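Local coordinates for thiosulfate sulfurtransferase YnjE (PDB 2WLR), which transfers sulfur from thiosulfate to cyanide, giving thiocyanate and sulfite, by way of a cysteine persulfide intermediate in the periplasm, at residues A77-Y82 with T101-L106; Q17-A22 with N72-A77. All coordinates share one frame; numbering follows the deposited sequence.

Contact 1 (A77-Y82 with T101-L106); sequences APVALY and THISIL
Ser-104 N donates to Val-79 O in the straightest of the four backbone bonds that join these strands, 2.8 Å long with an N-H...O angle of 176°. Val-79 N reaches back to His-102 O, so N and O of Val-79 both bond to the neighbouring segment, flanking Ile-103 in the manner of a parallel pair. The pattern then repeats two residues on, with Leu-81 N bonded to Ser-104 O at 2.9 Å and Leu-81 O receiving Leu-106 N; in this second pair the donors stand tilted from the carbonyl planes. Before the first bond, one water bridges Ala-77 O, 2.7 Å away, and His-102 N, from which it accepts.

On the face that carries Val-79, Leu-81 and Ile-103, CG2 of Val-79 lies alongside CG1 of Ile-103 at 3.7 Å. The other branch of Ile-103, CG2, crosses Leu-81 and meets its CD1 at 3.9 Å. The opposite face brings Ala-80 CB against Leu-106 CB. With CG anti to the backbone N (chi1 -178°), the Leu-106 side chain extends alongside Tyr-82, and its CD2 methyl lies 3.8 Å from Tyr-82 CD1. At the entrance to the pair, the His-102 ring takes Pro-78 CB over the centre of one face, 3.9 Å from the centroid, in a CH-pi contact.

Farther out, helix 85-97 packs on Leu-81 and Ile-103, while Leu-15 of helix 12-17 touches Pro-78 and Ala-80. Ser-104 OG is held by Lys-8 O, and Tyr-82 OH by Glu-45 N. The strands run parallel because helix 85-97 carries the chain back between them: a beta-alpha-beta unit at the edge of the parallel sheet of the first rhodanese domain.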
# COMPACT_ATOMS: atom_id res chain seq x y z
N ALA A 77 -16.50 18.16 19.40
CA ALA A 77 -15.12 18.12 19.90
C ALA A 77 -14.23 19.00 19.02
O ALA A 77 -14.46 19.08 17.82
CB ALA A 77 -14.62 16.69 19.91
N PRO A 78 -13.21 19.67 19.61
CA PRO A 78 -12.29 20.47 18.78
C PRO A 78 -11.58 19.66 17.68
O PRO A 78 -11.13 18.55 17.93
CB PRO A 78 -11.25 21.01 19.77
CG PRO A 78 -11.72 20.59 21.15
CD PRO A 78 -12.81 19.61 21.02
N VAL A 79 -11.55 20.19 16.47
CA VAL A 79 -10.64 19.67 15.44
C VAL A 79 -9.73 20.80 15.02
O VAL A 79 -10.17 21.95 14.90
CB VAL A 79 -11.38 18.98 14.24
CG1 VAL A 79 -12.32 17.93 14.78
CG2 VAL A 79 -12.11 19.99 13.36
N ALA A 80 -8.44 20.52 14.89
CA ALA A 80 -7.46 21.54 14.51
C ALA A 80 -6.79 21.11 13.22
O ALA A 80 -6.17 20.04 13.16
CB ALA A 80 -6.43 21.72 15.59
N LEU A 81 -6.93 21.94 12.20
CA LEU A 81 -6.42 21.66 10.86
C LEU A 81 -5.05 22.23 10.66
O LEU A 81 -4.68 23.26 11.24
CB LEU A 81 -7.33 22.27 9.80
CG LEU A 81 -8.83 22.00 9.90
CD1 LEU A 81 -9.56 22.53 8.70
CD2 LEU A 81 -9.14 20.56 10.10
N TYR A 82 -4.26 21.56 9.83
CA TYR A 82 -3.02 22.14 9.36
C TYR A 82 -2.67 21.76 7.95
O TYR A 82 -3.29 20.86 7.34
CB TYR A 82 -1.87 21.88 10.34
CG TYR A 82 -1.46 20.42 10.43
CD1 TYR A 82 -2.05 19.56 11.34
CD2 TYR A 82 -0.42 19.93 9.67
CE1 TYR A 82 -1.65 18.22 11.44
CE2 TYR A 82 -0.03 18.61 9.75
CZ TYR A 82 -0.62 17.75 10.66
OH TYR A 82 -0.18 16.45 10.69
N THR A 101 -18.72 21.34 14.61
CA THR A 101 -18.99 22.68 15.16
C THR A 101 -17.80 23.41 15.77
O THR A 101 -17.91 24.58 16.14
CB THR A 101 -20.13 22.62 16.20
OG1 THR A 101 -19.72 21.85 17.31
CG2 THR A 101 -21.39 21.97 15.60
N HIS A 102 -16.65 22.75 15.87
CA HIS A 102 -15.50 23.37 16.53
C HIS A 102 -14.24 23.11 15.71
O HIS A 102 -13.52 22.16 16.02
CB HIS A 102 -15.36 22.77 17.93
CG HIS A 102 -14.41 23.52 18.81
ND1 HIS A 102 -13.34 24.24 18.31
CD2 HIS A 102 -14.34 23.62 20.16
CE1 HIS A 102 -12.67 24.78 19.31
NE2 HIS A 102 -13.25 24.43 20.44
N ILE A 103 -14.01 23.93 14.70
CA ILE A 103 -12.93 23.76 13.72
C ILE A 103 -11.97 24.92 13.83
O ILE A 103 -12.33 26.06 13.56
CB ILE A 103 -13.46 23.67 12.28
CG1 ILE A 103 -14.49 22.55 12.15
CG2 ILE A 103 -12.30 23.43 11.26
CD1 ILE A 103 -15.18 22.54 10.82
N SER A 104 -10.74 24.62 14.24
CA SER A 104 -9.68 25.61 14.44
C SER A 104 -8.47 25.30 13.56
O SER A 104 -8.45 24.26 12.88
CB SER A 104 -9.19 25.55 15.88
OG SER A 104 -10.23 25.83 16.80
N ILE A 105 -7.49 26.18 13.57
CA ILE A 105 -6.16 25.89 13.02
C ILE A 105 -5.27 25.37 14.15
O ILE A 105 -5.40 25.79 15.32
CB ILE A 105 -5.56 27.13 12.38
CG1 ILE A 105 -4.35 26.78 11.53
CG2 ILE A 105 -5.14 28.15 13.43
CD1 ILE A 105 -4.06 27.82 10.49
N LEU A 106 -4.39 24.42 13.83
CA LEU A 106 -3.40 23.94 14.78
C LEU A 106 -2.22 24.91 14.66
O LEU A 106 -1.49 24.87 13.66
CB LEU A 106 -3.00 22.49 14.50
CG LEU A 106 -2.00 21.88 15.48
CD1 LEU A 106 -2.54 21.81 16.86
CD2 LEU A 106 -1.62 20.47 14.99
O HOH W 1 -16.18 19.82 15.92

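Contact 2 (Q17-A22 with N72-A77)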
# COMPACT_ATOMS: atom_id res chain seq x y z
N GLN A 17 -5.21 18.62 25.68
CA GLN A 17 -5.82 18.84 26.99
C GLN A 17 -7.34 19.04 26.88
O GLN A 17 -8.07 18.86 27.85
CB GLN A 17 -5.13 20.01 27.72
CG GLN A 17 -3.65 19.71 28.13
CD GLN A 17 -3.50 18.52 29.05
OE1 GLN A 17 -4.20 18.41 30.05
NE2 GLN A 17 -2.57 17.61 28.72
N GLN A 18 -7.81 19.31 25.66
CA GLN A 18 -9.22 19.48 25.34
C GLN A 18 -9.81 18.30 24.59
O GLN A 18 -10.95 18.36 24.11
CB GLN A 18 -9.41 20.78 24.54
CG GLN A 18 -9.03 22.00 25.36
CD GLN A 18 -9.04 23.32 24.60
OE1 GLN A 18 -9.97 23.62 23.85
NE2 GLN A 18 -8.03 24.14 24.87
N ASN A 19 -9.05 17.20 24.51
CA ASN A 19 -9.52 15.96 23.89
C ASN A 19 -9.96 16.15 22.45
O ASN A 19 -10.98 15.62 22.00
CB ASN A 19 -10.63 15.33 24.74
CG ASN A 19 -10.89 13.87 24.39
OD1 ASN A 19 -10.00 13.17 23.92
ND2 ASN A 19 -12.12 13.41 24.62
N GLY A 20 -9.16 16.91 21.72
CA GLY A 20 -9.42 17.22 20.31
C GLY A 20 -8.65 16.32 19.39
O GLY A 20 -7.89 15.46 19.82
N LYS A 21 -8.86 16.53 18.09
CA LYS A 21 -8.18 15.77 17.05
C LYS A 21 -7.57 16.73 16.02
O LYS A 21 -8.16 17.74 15.67
CB LYS A 21 -9.16 14.82 16.36
CG LYS A 21 -9.59 13.65 17.25
CD LYS A 21 -10.60 12.73 16.58
CE LYS A 21 -11.10 11.67 17.56
NZ LYS A 21 -11.96 12.27 18.62
N ALA A 22 -6.36 16.41 15.59
CA ALA A 22 -5.69 17.16 14.52
C ALA A 22 -5.98 16.50 13.16
O ALA A 22 -6.05 15.28 13.05
CB ALA A 22 -4.18 17.24 14.79
N ASN A 72 -14.24 8.48 14.58
CA ASN A 72 -14.70 8.88 15.93
C ASN A 72 -14.56 10.39 16.21
O ASN A 72 -14.19 10.83 17.31
CB ASN A 72 -13.97 8.05 16.99
CG ASN A 72 -14.03 6.55 16.72
OD1 ASN A 72 -15.11 5.97 16.58
ND2 ASN A 72 -12.86 5.91 16.66
N LEU A 73 -14.92 11.18 15.21
CA LEU A 73 -14.95 12.62 15.39
C LEU A 73 -16.29 13.03 15.98
O LEU A 73 -17.32 12.93 15.32
CB LEU A 73 -14.71 13.31 14.05
CG LEU A 73 -13.24 13.25 13.62
CD1 LEU A 73 -13.12 13.42 12.12
CD2 LEU A 73 -12.44 14.33 14.34
N LYS A 74 -16.27 13.48 17.23
CA LYS A 74 -17.53 13.86 17.85
C LYS A 74 -17.97 15.23 17.35
O LYS A 74 -17.13 16.12 17.20
CB LYS A 74 -17.41 13.83 19.37
CG LYS A 74 -17.13 12.42 19.89
CD LYS A 74 -15.70 12.25 20.35
CE LYS A 74 -15.52 12.74 21.78
NZ LYS A 74 -15.55 14.25 21.93
N THR A 75 -19.27 15.40 17.08
CA THR A 75 -19.82 16.63 16.49
C THR A 75 -19.16 17.90 17.01
O THR A 75 -18.74 18.76 16.23
CB THR A 75 -21.36 16.73 16.74
OG1 THR A 75 -22.02 15.61 16.12
CG2 THR A 75 -21.93 18.02 16.18
N ASP A 76 -19.05 18.01 18.34
CA ASP A 76 -18.65 19.26 18.98
C ASP A 76 -17.26 19.24 19.59
O ASP A 76 -16.88 20.21 20.20
CB ASP A 76 -19.66 19.64 20.09
CG ASP A 76 -21.08 19.82 19.57
OD1 ASP A 76 -21.26 20.13 18.37
OD2 ASP A 76 -22.02 19.64 20.37
N ALA A 77 -16.50 18.16 19.40
CA ALA A 77 -15.12 18.12 19.90
C ALA A 77 -14.23 19.00 19.02
O ALA A 77 -14.46 19.08 17.82
CB ALA A 77 -14.62 16.69 19.91
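Lys-21 spans this contact with its whole side chain, which leaves the strand and crosses Leu-73 on the way to the backbone of Asn-72. Its CB starts 3.9 Å from Leu-73 CD2, and CG passes the same methyl at 4.1 Å. At CD the packing becomes tight, 3.3 Å to Leu-73 CD2, closer than carbons usually come. The extended chain already places CE 3.2 Å from Asn-72 O, and the bend at chi4 (70°) then brings NZ round to the same oxygen. Lys-21 is the first residue of strand 21-24 in the parallel sheet of the first rhodanese domain, whereas its partners belong to the loop that leads from helix 61-70 into strand 79-82, so the lysine joins a strand's start to a helix-to-strand connection. At the tip, NZ donates to Asn-72 O at 3.0 Å, approaching 34° out of the carbonyl plane. Lys-74 CD lies 4.1 Å from this amine, and the two NZ atoms of Lys-21 and Lys-74 remain 5.3 Å apart, a pair of like charges on the protein surface. Leu-73 also packs on Trp-67 and Ile-68 of helix 61-70.

In the fold
From the N terminus, the chain leaves helix 12-17 and enters strand 21-24; contact 2 closes the first large loop when residues 72-77 come back past this strand's start after helix 61-70. Contact 1 follows in series, neither nested in contact 2 nor crossing it: from the shared Ala-77 the chain runs through strand 79-82 and helix 85-97, and closes with strand 103-105. Strand 79-82 lies between strands 21-24 and 103-105, and Ala-80 N hydrogen-bonds to Lys-21 O between strands 79-82 and 21-24. Leu-73 packs on Val-79, and Asp-76 OD1 pairs with Thr-101 OG1, so that the 72-77 loop of contact 2 is tied to both segments of contact 1.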